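Local atomic coordinates of protein (o6-methylguanine-dna methyltransferase) (Thermococcus kodakarensis, PDB entry 1MGT), a protein that repairs O6-methylguanine and O4-methylthymine in DNA by transferring the methyl group to one of its own cysteines, a suicide reaction that inactivates it irreversibly. Residues A[63-66]-A[67-71]; A[158-161]-A[162-166]. One frame throughout, in Å; residues are numbered along the deposited sequence.

In the fold
Contact 1 (63-66 with 67-71) and contact 2 (158-161 with 162-166) each join successive turns of a separate alpha-helix, held by four i to i+4 backbone bonds. Helix 63-71 packs on the antiparallel sheet of the N-terminal part, helix 157-166 belongs to the DNA-binding domain, and the centres of the two contacts lie about 16 Å apart. L71 joins them, its CG 3.9 Å from L163 CD2. Contact 1 is partly buried, with V67 inward and E65 and K69 outward. Contact 2 is the more buried, with leucines, F162 and two inward charged residues that have partners outside the helix; E158, K161 and E165 are on its surface.

Contact 1 (A[63-66]-A[67-71]); sequences YPEK and VFKVL
E65 and K69 meet one turn apart on the outer side of alpha-helix 63-71, which lies against the three-stranded antiparallel sheet of the methyltransferase's N-terminal part. Their chains cross obliquely, and the nearest side-chain atoms are E65 OE1 and K69 CE, at 3.9 Å. One carboxylate oxygen, OE1, thus meets the last methylene, CE, while OE1 stays 4.5 Å from K69 NZ, beyond salt-bridge distance; any attraction between the charges is probably modest. Different first torsions bring the two chains together: E65 sends CG anti to its backbone N (chi1 -171°), whereas K69 keeps CG beside its own N (chi1 -79°), which places K69 CG 3.5 Å from E65 O, the carbonyl that also accepts the K69 amide.

V67 faces inward. Its CG2 branch, the one beside the backbone N, reaches back to 3.4 Å from Y63 O, which also accepts the V67 amide, almost in line with the carbonyl. On the same inner side V67 packs on I16 and I27 of the sheet and on F80. F68 turns its ring away from the preceding turn; only its CB leans on that turn, 3.5 Å from E65 O, and the ring stacks with F7. Y63 likewise directs its ring outward from the helix, to meet that of F20 at a steep angle.

K66 runs fully extended away from the following turn, and its ammonium group has long, weak ion pairs with D62 and E83. Its carbonyl serves the next turn: V70 CG2 lies 3.6 Å from K66 O, and the V70 amide donates to that same oxygen at 3.1 Å, with an N-H...O angle of 148°.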
loop_
_atom_site.group_PDB
_atom_site.type_symbol
_atom_site.label_atom_id
_atom_site.label_comp_id
_atom_site.label_asym_id
_atom_site.label_seq_id
_atom_site.Cartn_x
_atom_site.Cartn_y
_atom_site.Cartn_z
ATOM N N TYR A 63 8.182 -9.313 8.115
ATOM C CA TYR A 63 7.433 -8.221 7.498
ATOM C C TYR A 63 6.196 -8.650 6.747
ATOM O O TYR A 63 5.107 -8.055 6.946
ATOM C CB TYR A 63 8.330 -7.334 6.653
ATOM C CG TYR A 63 9.129 -6.333 7.459
ATOM C CD1 TYR A 63 10.498 -6.230 7.262
ATOM C CD2 TYR A 63 8.534 -5.499 8.390
ATOM C CE1 TYR A 63 11.250 -5.311 7.981
ATOM C CE2 TYR A 63 9.280 -4.588 9.114
ATOM C CZ TYR A 63 10.627 -4.499 8.900
ATOM O OH TYR A 63 11.399 -3.594 9.615
ATOM N N PRO A 64 6.261 -9.652 5.885
ATOM C CA PRO A 64 5.094 -10.126 5.159
ATOM C C PRO A 64 3.968 -10.504 6.119
ATOM O O PRO A 64 2.799 -10.154 5.897
ATOM C CB PRO A 64 5.598 -11.327 4.374
ATOM C CG PRO A 64 7.065 -10.951 4.131
ATOM C CD PRO A 64 7.485 -10.403 5.502
ATOM N N GLU A 65 4.268 -11.210 7.196
ATOM C CA GLU A 65 3.246 -11.588 8.156
ATOM C C GLU A 65 2.681 -10.338 8.853
ATOM O O GLU A 65 1.492 -10.320 9.137
ATOM C CB GLU A 65 3.752 -12.579 9.196
ATOM C CG GLU A 65 2.599 -13.133 10.052
ATOM C CD GLU A 65 3.084 -13.988 11.197
ATOM O OE1 GLU A 65 2.236 -14.563 11.922
ATOM O OE2 GLU A 65 4.313 -14.106 11.395
ATOM N N LYS A 66 3.503 -9.345 9.140
ATOM C CA LYS A 66 2.968 -8.130 9.811
ATOM C C LYS A 66 2.005 -7.417 8.870
ATOM O O LYS A 66 0.929 -6.970 9.285
ATOM C CB LYS A 66 4.086 -7.193 10.215
ATOM C CG LYS A 66 4.895 -7.664 11.420
ATOM C CD LYS A 66 6.019 -6.651 11.630
ATOM C CE LYS A 66 6.863 -6.980 12.859
ATOM N NZ LYS A 66 8.032 -6.022 12.876
ATOM N N VAL A 67 2.365 -7.324 7.592
ATOM C CA VAL A 67 1.499 -6.717 6.597
ATOM C C VAL A 67 0.193 -7.516 6.509
ATOM O O VAL A 67 -0.887 -6.931 6.460
ATOM C CB VAL A 67 2.155 -6.578 5.231
ATOM C CG1 VAL A 67 1.165 -6.063 4.189
ATOM C CG2 VAL A 67 3.384 -5.670 5.317
ATOM N N PHE A 68 0.239 -8.858 6.505
ATOM C CA PHE A 68 -0.961 -9.667 6.459
ATOM C C PHE A 68 -1.869 -9.384 7.666
ATOM O O PHE A 68 -3.096 -9.368 7.506
ATOM C CB PHE A 68 -0.598 -11.164 6.438
ATOM C CG PHE A 68 -1.798 -12.068 6.330
ATOM C CD1 PHE A 68 -2.549 -12.117 5.188
ATOM C CD2 PHE A 68 -2.128 -12.869 7.421
ATOM C CE1 PHE A 68 -3.651 -12.951 5.093
ATOM C CE2 PHE A 68 -3.227 -13.715 7.339
ATOM C CZ PHE A 68 -3.981 -13.747 6.184
ATOM N N LYS A 69 -1.281 -9.176 8.838
ATOM C CA LYS A 69 -2.067 -8.864 10.037
ATOM C C LYS A 69 -2.800 -7.532 9.852
ATOM O O LYS A 69 -3.927 -7.399 10.355
ATOM C CB LYS A 69 -1.171 -8.799 11.265
ATOM C CG LYS A 69 -0.821 -10.210 11.781
ATOM C CD LYS A 69 0.152 -10.060 12.939
ATOM C CE LYS A 69 0.630 -11.406 13.475
ATOM N NZ LYS A 69 1.471 -11.159 14.699
ATOM N N VAL A 70 -2.172 -6.566 9.166
ATOM C CA VAL A 70 -2.911 -5.303 8.939
ATOM C C VAL A 70 -4.043 -5.567 7.964
ATOM O O VAL A 70 -5.194 -5.122 8.107
ATOM C CB VAL A 70 -1.943 -4.235 8.363
ATOM C CG1 VAL A 70 -2.721 -2.989 7.949
ATOM C CG2 VAL A 70 -0.903 -3.905 9.413
ATOM N N LEU A 71 -3.784 -6.328 6.886
ATOM C CA LEU A 71 -4.764 -6.653 5.888
ATOM C C LEU A 71 -6.025 -7.295 6.492
ATOM O O LEU A 71 -7.133 -6.914 6.092
ATOM C CB LEU A 71 -4.181 -7.665 4.861
ATOM C CG LEU A 71 -4.969 -7.893 3.573
ATOM C CD1 LEU A 71 -4.038 -8.381 2.445
ATOM C CD2 LEU A 71 -6.070 -8.916 3.766
#

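Contact 2 (A[158-161]-A[162-166]); sequences EEKK and FLLEI
L164 leans back over the K160 carbonyl, one turn earlier in alpha-helix 157-166, a helix of the alkyltransferase's DNA-binding domain. CG sits beside the leucine's own N (chi1 -70°), which places it 3.4 Å from K160 O, the acceptor of the L164 amide; L164 CD1 comes 4.3 Å from K160 CG. L163 repeats the conformation on the adjoining side of the helix: chi1 of -68° sets its CG 3.5 Å from E159 O. CG of each leucine thus lies against the acceptor of its own amide and probably helps to screen that bond from water. L163 also packs on F29 and H142.

F162 takes the other arrangement. Its CG is swung anti to N (chi1 166°) and the ring leads away from the preceding turn, though E159 O still lies at its edge, near the ring plane; CB is closer, 3.3 Å from E158 O. I166 CG1 lies above one ring face, 3.8 Å from the plane and offset toward the rim, while R12 and V14 of strand 12-20 also touch this side chain.

The lysines differ too. K160 is extended throughout and buried; the carbonyls of V144, I150 and Y152 accept from its ammonium group and probably help to stabilise its charge. Its side chain lies about 7 Å from that of the inferred nucleophile C141. E159, folded at its second torsion, forms a salt bridge with R39. K161 stays on the surface and bends at its third torsion, which carries NZ to a long salt bridge with E158. E165 extends outward, linked to the earlier turn at its base, where the amide donates to K161 O at 2.8 Å and CB lies 3.3 Å from that oxygen.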
loop_
_atom_site.group_PDB
_atom_site.type_symbol
_atom_site.label_atom_id
_atom_site.label_comp_id
_atom_site.label_asym_id
_atom_site.label_seq_id
_atom_site.Cartn_x
_atom_site.Cartn_y
_atom_site.Cartn_z
ATOM N N GLU A 158 -9.667 -5.585 -9.111
ATOM C CA GLU A 158 -10.098 -6.737 -8.330
ATOM C C GLU A 158 -9.407 -6.750 -6.975
ATOM O O GLU A 158 -10.003 -7.165 -5.981
ATOM C CB GLU A 158 -9.813 -8.048 -9.085
ATOM C CG GLU A 158 -10.761 -8.213 -10.274
ATOM C CD GLU A 158 -12.194 -8.407 -9.807
ATOM O OE1 GLU A 158 -12.398 -9.129 -8.798
ATOM O OE2 GLU A 158 -13.105 -7.838 -10.451
ATOM N N GLU A 159 -8.126 -6.307 -6.971
ATOM C CA GLU A 159 -7.395 -6.252 -5.714
ATOM C C GLU A 159 -8.043 -5.190 -4.806
ATOM O O GLU A 159 -8.180 -5.421 -3.604
ATOM C CB GLU A 159 -5.927 -5.890 -5.979
ATOM C CG GLU A 159 -5.112 -7.074 -6.493
ATOM C CD GLU A 159 -5.110 -7.268 -7.983
ATOM O OE1 GLU A 159 -6.041 -6.847 -8.702
ATOM O OE2 GLU A 159 -4.122 -7.875 -8.497
ATOM N N LYS A 160 -8.412 -4.058 -5.397
ATOM C CA LYS A 160 -9.057 -3.001 -4.568
ATOM C C LYS A 160 -10.366 -3.498 -3.960
ATOM O O LYS A 160 -10.663 -3.307 -2.768
ATOM C CB LYS A 160 -9.322 -1.751 -5.409
ATOM C CG LYS A 160 -9.670 -0.535 -4.499
ATOM C CD LYS A 160 -9.842 0.689 -5.399
ATOM C CE LYS A 160 -9.964 1.981 -4.601
ATOM N NZ LYS A 160 -10.058 3.151 -5.518
ATOM N N LYS A 161 -11.173 -4.159 -4.762
ATOM C CA LYS A 161 -12.457 -4.713 -4.340
ATOM C C LYS A 161 -12.298 -5.771 -3.268
ATOM O O LYS A 161 -13.065 -5.866 -2.313
ATOM C CB LYS A 161 -13.187 -5.316 -5.543
ATOM C CG LYS A 161 -14.131 -4.370 -6.239
ATOM C CD LYS A 161 -14.694 -4.932 -7.531
ATOM C CE LYS A 161 -15.427 -6.246 -7.330
ATOM N NZ LYS A 161 -16.022 -6.741 -8.623
ATOM N N PHE A 162 -11.260 -6.603 -3.400
ATOM C CA PHE A 162 -10.984 -7.640 -2.420
ATOM C C PHE A 162 -10.672 -7.039 -1.058
ATOM O O PHE A 162 -11.155 -7.500 -0.010
ATOM C CB PHE A 162 -9.839 -8.520 -2.927
ATOM C CG PHE A 162 -9.246 -9.396 -1.871
ATOM C CD1 PHE A 162 -9.887 -10.541 -1.461
ATOM C CD2 PHE A 162 -8.032 -9.040 -1.289
ATOM C CE1 PHE A 162 -9.328 -11.341 -0.470
ATOM C CE2 PHE A 162 -7.471 -9.837 -0.312
ATOM C CZ PHE A 162 -8.126 -10.979 0.091
ATOM N N LEU A 163 -9.816 -5.998 -1.060
ATOM C CA LEU A 163 -9.474 -5.327 0.158
ATOM C C LEU A 163 -10.730 -4.654 0.759
ATOM O O LEU A 163 -10.926 -4.775 1.957
ATOM C CB LEU A 163 -8.386 -4.266 -0.034
ATOM C CG LEU A 163 -6.986 -4.879 -0.388
ATOM C CD1 LEU A 163 -5.980 -3.757 -0.530
ATOM C CD2 LEU A 163 -6.599 -5.884 0.679
ATOM N N LEU A 164 -11.537 -4.007 -0.071
ATOM C CA LEU A 164 -12.742 -3.360 0.508
ATOM C C LEU A 164 -13.692 -4.384 1.080
ATOM O O LEU A 164 -14.266 -4.188 2.161
ATOM C CB LEU A 164 -13.419 -2.458 -0.524
ATOM C CG LEU A 164 -12.583 -1.187 -0.847
ATOM C CD1 LEU A 164 -13.156 -0.431 -2.030
ATOM C CD2 LEU A 164 -12.490 -0.303 0.394
ATOM N N GLU A 165 -13.863 -5.501 0.387
ATOM C CA GLU A 165 -14.762 -6.554 0.853
ATOM C C GLU A 165 -14.353 -7.103 2.197
ATOM O O GLU A 165 -15.159 -7.280 3.126
ATOM C CB GLU A 165 -14.828 -7.669 -0.209
ATOM C CG GLU A 165 -15.464 -8.941 0.367
ATOM C CD GLU A 165 -15.900 -9.916 -0.704
ATOM O OE1 GLU A 165 -16.965 -10.548 -0.506
ATOM O OE2 GLU A 165 -15.190 -10.043 -1.727
ATOM N N ILE A 166 -13.054 -7.356 2.361
ATOM C CA ILE A 166 -12.455 -7.862 3.578
ATOM C C ILE A 166 -12.686 -6.933 4.754
ATOM O O ILE A 166 -12.784 -7.337 5.915
ATOM C CB ILE A 166 -10.927 -8.003 3.328
ATOM C CG1 ILE A 166 -10.636 -9.303 2.576
ATOM C CG2 ILE A 166 -10.106 -7.873 4.582
ATOM C CD1 ILE A 166 -10.598 -10.549 3.427
#